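Local coordinates for sniffer CG10964-PA (Drosophila melanogaster, PDB 1SNY), which probably reduces carbonyl compounds with NADPH, as a Rossmann-fold member of the short-chain dehydrogenase/reductase family, at residues M161-I174 and L207-P219. Numbering follows the deposited sequence. Where two conformers were deposited one is given.
Sequences MGVGRAAIINMSSI and LYPQRIMCVSLHP. With NAP (NADP nicotinamide-adenine-dinucleotide phosphate), chain B.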
loop_
_atom_site.group_PDB
_atom_site.type_symbol
_atom_site.label_atom_id
_atom_site.label_comp_id
_atom_site.label_asym_id
_atom_site.label_seq_id
_atom_site.Cartn_x
_atom_site.Cartn_y
_atom_site.Cartn_z
HETATM N N MSE A 161 -17.476 -15.141 -16.288
HETATM C CA MSE A 161 -16.449 -14.949 -15.273
HETATM C C MSE A 161 -17.002 -15.283 -13.896
HETATM O O MSE A 161 -18.146 -14.964 -13.582
HETATM C CB MSE A 161 -15.937 -13.509 -15.314
HETATM C CG MSE A 161 -15.187 -13.161 -16.599
HETATM SE SE MSE A 161 -14.371 -11.405 -16.516
HETATM C CE MSE A 161 -13.972 -11.407 -14.632
ATOM N N GLY A 162 -16.184 -15.940 -13.078
ATOM C CA GLY A 162 -16.607 -16.315 -11.744
ATOM C C GLY A 162 -15.682 -17.383 -11.201
ATOM O O GLY A 162 -14.760 -17.821 -11.892
ATOM N N VAL A 163 -15.921 -17.812 -9.970
ATOM C CA VAL A 163 -15.080 -18.836 -9.368
ATOM C C VAL A 163 -15.209 -20.154 -10.127
ATOM O O VAL A 163 -14.350 -21.027 -10.022
ATOM C CB VAL A 163 -15.443 -19.057 -7.891
ATOM C CG1 VAL A 163 -15.059 -17.829 -7.075
ATOM C CG2 VAL A 163 -16.939 -19.332 -7.756
ATOM N N GLY A 164 -16.283 -20.288 -10.898
ATOM C CA GLY A 164 -16.485 -21.491 -11.676
ATOM C C GLY A 164 -15.503 -21.571 -12.829
ATOM O O GLY A 164 -15.250 -22.653 -13.362
ATOM N N ARG A 165 -14.941 -20.429 -13.216
ATOM C CA ARG A 165 -13.980 -20.378 -14.312
ATOM C C ARG A 165 -12.570 -20.204 -13.749
ATOM O O ARG A 165 -11.816 -21.173 -13.643
ATOM C CB ARG A 165 -14.334 -19.224 -15.263
ATOM C CG ARG A 165 -13.520 -19.180 -16.541
ATOM C CD ARG A 165 -14.153 -18.249 -17.581
ATOM N NE ARG A 165 -13.299 -18.114 -18.757
ATOM C CZ ARG A 165 -13.614 -17.412 -19.839
ATOM N NH1 ARG A 165 -14.777 -16.778 -19.904
ATOM N NH2 ARG A 165 -12.757 -17.333 -20.850
ATOM N N ALA A 166 -12.220 -18.972 -13.385
ATOM C CA ALA A 166 -10.911 -18.679 -12.808
ATOM C C ALA A 166 -10.992 -17.371 -12.030
ATOM O O ALA A 166 -11.601 -16.399 -12.492
ATOM C CB ALA A 166 -9.864 -18.579 -13.901
ATOM N N ALA A 167 -10.372 -17.339 -10.854
ATOM C CA ALA A 167 -10.418 -16.133 -10.042
ATOM C C ALA A 167 -9.396 -16.088 -8.928
ATOM O O ALA A 167 -8.976 -17.119 -8.404
ATOM C CB ALA A 167 -11.818 -15.975 -9.441
ATOM N N ILE A 168 -9.010 -14.868 -8.567
ATOM C CA ILE A 168 -8.088 -14.645 -7.469
ATOM C C ILE A 168 -8.871 -13.822 -6.461
ATOM O O ILE A 168 -9.329 -12.722 -6.782
ATOM C CB ILE A 168 -6.860 -13.817 -7.890
ATOM C CG1 ILE A 168 -6.039 -14.588 -8.922
ATOM C CG2 ILE A 168 -6.031 -13.462 -6.657
ATOM C CD1 ILE A 168 -4.981 -13.736 -9.620
ATOM N N ILE A 169 -9.047 -14.351 -5.259
ATOM C CA ILE A 169 -9.763 -13.610 -4.233
ATOM C C ILE A 169 -8.741 -13.204 -3.188
ATOM O O ILE A 169 -8.125 -14.057 -2.541
ATOM C CB ILE A 169 -10.840 -14.457 -3.528
ATOM C CG1 ILE A 169 -11.746 -15.149 -4.553
ATOM C CG2 ILE A 169 -11.672 -13.547 -2.606
ATOM C CD1 ILE A 169 -12.628 -14.217 -5.339
ATOM N N ASN A 170 -8.537 -11.902 -3.036
ATOM C CA ASN A 170 -7.587 -11.417 -2.045
ATOM C C ASN A 170 -8.317 -11.001 -0.789
ATOM O O ASN A 170 -9.129 -10.075 -0.811
ATOM C CB ASN A 170 -6.800 -10.218 -2.572
ATOM C CG ASN A 170 -5.860 -10.592 -3.698
ATOM O OD1 ASN A 170 -5.188 -11.624 -3.638
ATOM N ND2 ASN A 170 -5.806 -9.759 -4.727
HETATM N N MSE A 171 -8.035 -11.684 0.306
HETATM C CA MSE A 171 -8.688 -11.334 1.549
HETATM C C MSE A 171 -8.112 -10.010 2.009
HETATM O O MSE A 171 -6.942 -9.928 2.371
HETATM C CB MSE A 171 -8.463 -12.410 2.611
HETATM C CG MSE A 171 -9.446 -12.310 3.768
HETATM SE SE MSE A 171 -11.288 -12.735 3.301
HETATM C CE MSE A 171 -11.402 -12.214 1.447
ATOM N N SER A 172 -8.932 -8.964 1.964
ATOM C CA SER A 172 -8.485 -7.635 2.370
ATOM C C SER A 172 -9.134 -7.260 3.697
ATOM O O SER A 172 -9.465 -8.131 4.482
ATOM C CB SER A 172 -8.843 -6.614 1.280
ATOM O OG SER A 172 -8.244 -5.352 1.535
ATOM N N SER A 173 -9.321 -5.969 3.947
ATOM C CA SER A 173 -9.936 -5.506 5.193
ATOM C C SER A 173 -10.539 -4.118 5.023
ATOM O O SER A 173 -10.030 -3.322 4.244
ATOM C CB SER A 173 -8.903 -5.452 6.316
ATOM O OG SER A 173 -9.406 -4.696 7.410
ATOM N N ILE A 174 -11.616 -3.827 5.757
ATOM C CA ILE A 174 -12.254 -2.514 5.651
ATOM C C ILE A 174 -11.281 -1.444 6.141
ATOM O O ILE A 174 -11.393 -0.273 5.777
ATOM C CB ILE A 174 -13.566 -2.445 6.480
ATOM C CG1 ILE A 174 -14.329 -1.157 6.159
ATOM C CG2 ILE A 174 -13.251 -2.473 7.962
ATOM C CD1 ILE A 174 -14.904 -1.089 4.757
ATOM N N LEU A 207 -5.355 -9.246 -16.139
ATOM C CA LEU A 207 -5.818 -10.604 -16.412
ATOM C C LEU A 207 -7.140 -10.668 -17.162
ATOM O O LEU A 207 -7.615 -11.751 -17.488
ATOM C CB LEU A 207 -5.941 -11.393 -15.106
ATOM C CG LEU A 207 -4.670 -11.388 -14.250
ATOM C CD1 LEU A 207 -4.874 -12.314 -13.056
ATOM C CD2 LEU A 207 -3.473 -11.822 -15.091
ATOM N N TYR A 208 -7.728 -9.513 -17.444
ATOM C CA TYR A 208 -9.002 -9.481 -18.154
ATOM C C TYR A 208 -8.995 -10.263 -19.468
ATOM O O TYR A 208 -9.988 -10.910 -19.812
ATOM C CB TYR A 208 -9.440 -8.044 -18.432
ATOM C CG TYR A 208 -10.803 -7.988 -19.089
ATOM C CD1 TYR A 208 -11.935 -8.429 -18.412
ATOM C CD2 TYR A 208 -10.947 -7.567 -20.411
ATOM C CE1 TYR A 208 -13.184 -8.460 -19.035
ATOM C CE2 TYR A 208 -12.189 -7.596 -21.044
ATOM C CZ TYR A 208 -13.301 -8.044 -20.351
ATOM O OH TYR A 208 -14.532 -8.086 -20.968
ATOM N N PRO A 209 -7.888 -10.199 -20.232
ATOM C CA PRO A 209 -7.788 -10.922 -21.506
ATOM C C PRO A 209 -8.124 -12.405 -21.369
ATOM O O PRO A 209 -8.819 -12.970 -22.214
ATOM C CB PRO A 209 -6.336 -10.704 -21.910
ATOM C CG PRO A 209 -6.072 -9.332 -21.411
ATOM C CD PRO A 209 -6.701 -9.348 -20.031
ATOM N N GLN A 210 -7.614 -13.037 -20.312
ATOM C CA GLN A 210 -7.888 -14.453 -20.078
ATOM C C GLN A 210 -9.153 -14.611 -19.243
ATOM O O GLN A 210 -9.538 -15.724 -18.880
ATOM C CB GLN A 210 -6.716 -15.136 -19.366
ATOM C CG GLN A 210 -5.453 -15.274 -20.202
ATOM C CD GLN A 210 -4.618 -14.008 -20.234
ATOM O OE1 GLN A 210 -3.584 -13.947 -20.899
ATOM N NE2 GLN A 210 -5.057 -12.991 -19.505
ATOM N N ARG A 211 -9.795 -13.484 -18.948
ATOM C CA ARG A 211 -11.028 -13.455 -18.171
ATOM C C ARG A 211 -10.898 -14.070 -16.779
ATOM O O ARG A 211 -11.761 -14.836 -16.350
ATOM C CB ARG A 211 -12.153 -14.155 -18.943
ATOM C CG ARG A 211 -12.533 -13.468 -20.247
ATOM C CD ARG A 211 -13.114 -12.092 -19.984
ATOM N NE ARG A 211 -13.689 -11.492 -21.187
ATOM C CZ ARG A 211 -12.986 -10.942 -22.172
ATOM N NH1 ARG A 211 -11.661 -10.903 -22.120
ATOM N NH2 ARG A 211 -13.619 -10.420 -23.214
ATOM N N ILE A 212 -9.812 -13.735 -16.080
ATOM C CA ILE A 212 -9.582 -14.221 -14.727
ATOM C C ILE A 212 -10.039 -13.109 -13.793
ATOM O O ILE A 212 -9.528 -11.995 -13.848
ATOM C CB ILE A 212 -8.081 -14.519 -14.465
ATOM C CG1 ILE A 212 -7.608 -15.641 -15.389
ATOM C CG2 ILE A 212 -7.877 -14.906 -12.993
ATOM C CD1 ILE A 212 -6.096 -15.910 -15.315
HETATM N N MSE A 213 -11.007 -13.419 -12.945
HETATM C CA MSE A 213 -11.567 -12.447 -12.014
HETATM C C MSE A 213 -10.684 -12.210 -10.788
HETATM O O MSE A 213 -10.101 -13.147 -10.245
HETATM C CB MSE A 213 -12.956 -12.931 -11.570
HETATM C CG MSE A 213 -13.730 -11.968 -10.681
HETATM SE SE MSE A 213 -15.491 -12.652 -10.244
HETATM C CE MSE A 213 -15.033 -13.656 -8.663
ATOM N N CYS A 214 -10.561 -10.952 -10.373
ATOM C CA CYS A 214 -9.790 -10.635 -9.176
ATOM C C CYS A 214 -10.566 -9.639 -8.345
ATOM O O CYS A 214 -11.006 -8.596 -8.845
ATOM C CB CYS A 214 -8.411 -10.058 -9.505
ATOM S SG CYS A 214 -7.393 -9.858 -7.999
ATOM N N VAL A 215 -10.757 -9.966 -7.075
ATOM C CA VAL A 215 -11.494 -9.086 -6.195
ATOM C C VAL A 215 -10.898 -9.103 -4.807
ATOM O O VAL A 215 -10.318 -10.106 -4.382
ATOM C CB VAL A 215 -12.981 -9.524 -6.056
ATOM C CG1 VAL A 215 -13.635 -9.658 -7.433
ATOM C CG2 VAL A 215 -13.058 -10.838 -5.297
ATOM N N SER A 216 -11.027 -7.979 -4.111
ATOM C CA SER A 216 -10.581 -7.890 -2.733
ATOM C C SER A 216 -11.856 -8.085 -1.934
ATOM O O SER A 216 -12.912 -7.561 -2.302
ATOM C CB SER A 216 -10.004 -6.511 -2.417
ATOM O OG SER A 216 -8.699 -6.374 -2.944
ATOM N N LEU A 217 -11.771 -8.829 -0.844
ATOM C CA LEU A 217 -12.959 -9.064 -0.051
ATOM C C LEU A 217 -12.701 -8.900 1.438
ATOM O O LEU A 217 -11.731 -9.420 1.984
ATOM C CB LEU A 217 -13.516 -10.469 -0.360
ATOM C CG LEU A 217 -14.838 -10.895 0.295
ATOM C CD1 LEU A 217 -15.584 -11.839 -0.637
ATOM C CD2 LEU A 217 -14.579 -11.557 1.638
ATOM N N HIS A 218 -13.576 -8.137 2.079
ATOM C CA HIS A 218 -13.514 -7.906 3.513
ATOM C C HIS A 218 -14.480 -8.929 4.090
ATOM O O HIS A 218 -15.654 -8.950 3.727
ATOM C CB HIS A 218 -13.983 -6.485 3.843
ATOM C CG HIS A 218 -14.215 -6.248 5.302
ATOM N ND1 HIS A 218 -13.226 -6.398 6.249
ATOM C CD2 HIS A 218 -15.330 -5.878 5.979
ATOM C CE1 HIS A 218 -13.719 -6.132 7.445
ATOM N NE2 HIS A 218 -14.994 -5.814 7.310
ATOM N N PRO A 219 -13.995 -9.800 4.984
ATOM C CA PRO A 219 -14.815 -10.839 5.606
ATOM C C PRO A 219 -15.685 -10.321 6.741
ATOM O O PRO A 219 -16.344 -11.100 7.429
ATOM C CB PRO A 219 -13.769 -11.831 6.097
ATOM C CG PRO A 219 -12.677 -10.902 6.569
ATOM C CD PRO A 219 -12.594 -9.898 5.441
HETATM P PA NAP B . -5.501 -15.405 11.989
HETATM O O1A NAP B . -4.400 -14.790 12.617
HETATM O O2A NAP B . -6.545 -16.258 12.679
HETATM O O5B NAP B . -4.990 -16.310 10.773
HETATM C C5B NAP B . -3.933 -15.815 9.910
HETATM C C4B NAP B . -3.610 -17.090 9.069
HETATM O O4B NAP B . -2.522 -16.697 8.110
HETATM C C3B NAP B . -2.976 -18.272 9.869
HETATM O O3B NAP B . -3.456 -19.484 9.265
HETATM C C2B NAP B . -1.490 -18.038 9.696
HETATM O O2B NAP B . -0.639 -19.153 9.921
HETATM C C1B NAP B . -1.403 -17.540 8.236
HETATM N N9A NAP B . -0.124 -16.879 8.037
HETATM C C8A NAP B . 0.426 -15.734 8.578
HETATM N N7A NAP B . 1.651 -15.464 8.141
HETATM C C5A NAP B . 1.910 -16.503 7.260
HETATM C C6A NAP B . 3.053 -16.770 6.487
HETATM N N6A NAP B . 4.198 -16.042 6.434
HETATM N N1A NAP B . 3.018 -17.919 5.673
HETATM C C2A NAP B . 1.889 -18.754 5.643
HETATM N N3A NAP B . 0.751 -18.515 6.400
HETATM C C4A NAP B . 0.810 -17.377 7.192
HETATM O O3 NAP B . -6.340 -14.299 11.235
HETATM P PN NAP B . -7.678 -14.334 10.404
HETATM O O1N NAP B . -8.711 -13.517 11.062
HETATM O O2N NAP B . -7.999 -15.770 10.185
HETATM O O5D NAP B . -7.256 -13.586 9.073
HETATM C C5D NAP B . -7.589 -14.167 7.765
HETATM C C4D NAP B . -7.480 -13.069 6.722
HETATM O O4D NAP B . -8.604 -12.161 6.849
HETATM C C3D NAP B . -6.212 -12.160 6.817
HETATM O O3D NAP B . -5.687 -11.873 5.499
HETATM C C2D NAP B . -6.736 -10.934 7.549
HETATM O O2D NAP B . -5.947 -9.781 7.354
HETATM C C1D NAP B . -8.099 -10.791 6.986
HETATM N N1N NAP B . -9.119 -10.128 7.829
HETATM C C2N NAP B . -9.568 -10.596 9.105
HETATM C C3N NAP B . -10.547 -9.836 9.764
HETATM C C7N NAP B . -11.067 -10.292 11.135
HETATM O O7N NAP B . -11.916 -9.590 11.652
HETATM N N7N NAP B . -10.615 -11.377 11.704
HETATM C C4N NAP B . -11.094 -8.609 9.173
HETATM C C5N NAP B . -10.609 -8.198 7.907
HETATM C C6N NAP B . -9.619 -8.947 7.220
HETATM P P2B NAP B . 0.027 -19.497 11.382
HETATM O O1X NAP B . -1.076 -20.191 12.186
HETATM O O2X NAP B . 1.141 -20.405 10.979
HETATM O O3X NAP B . 0.441 -18.177 12.016
HETATM O O HOH W 1 -13.559 -16.030 -14.203
HETATM O O HOH W 2 -9.845 -17.633 -20.768
#
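Ile168 and Asn170 each give their backbone N-H to the neighbouring strand and accept one back through their carbonyl oxygens, joining strands 167-171 and 213-217 as parallel neighbours. The ladder starts at Met213 N to Ala166 O (3.1 Å) and runs on through Ile168 N to Met213 O, Val215 N to Ile168 O, Asn170 N to Val215 O and Leu217 N to Asn170 O (2.9 Å).

Apolar contacts line the face carrying Ala167, Ile169, Met213 and Val215. Ile169 lies alongside Val215, and its CD1 presses tightly on Val215 CG2 at 3.4 Å. The selenomethionine Met213 stays extended until its last bond, with CG anti to the backbone N (chi1 -175°), and brings CE near Ile169 CD1. On its other flank Met161 CE rests on Met213 CB at 3.6 Å. On the opposite face the side chains of Ile168 and Leu207 cross at about a right angle, CD1 touching CD1.

At the amino-terminal end, the Arg165 guanidinium lies flat against the aliphatic start of Arg211, whose CB sits centrally over one face, 3.7 Å from Arg165 CZ. Arg165 NE is hydrogen-bonded to Ala153 O, and water 2 links Arg165 NH2 to Gln210 O. Arg211, at positive phi, closes a Schellman motif at the end of helix 187-207.

Beyond the strands, Ile174 CB stands over the His218 ring, 3.7 Å from its centroid, in a CH-pi contact, while the ring edge meets NAP C5N. With an alanine at His218, Ile174 would probably lose the ring face it packs on, and a gap would be likely to open beside the nicotinamide. Pro219 CD and Ser173 CB both approach NAP C5N, so the loops following the two strands line part of the NADP pocket.

In this Rossmann-fold sheet, helix 187-207 makes the beta-alpha-beta crossover between the two strands and packs against Asn170 and Cys214; helix 235-248 covers Leu217 on the other face. Strand 105-108 flanks 167-171, and 257-258 flanks 213-217.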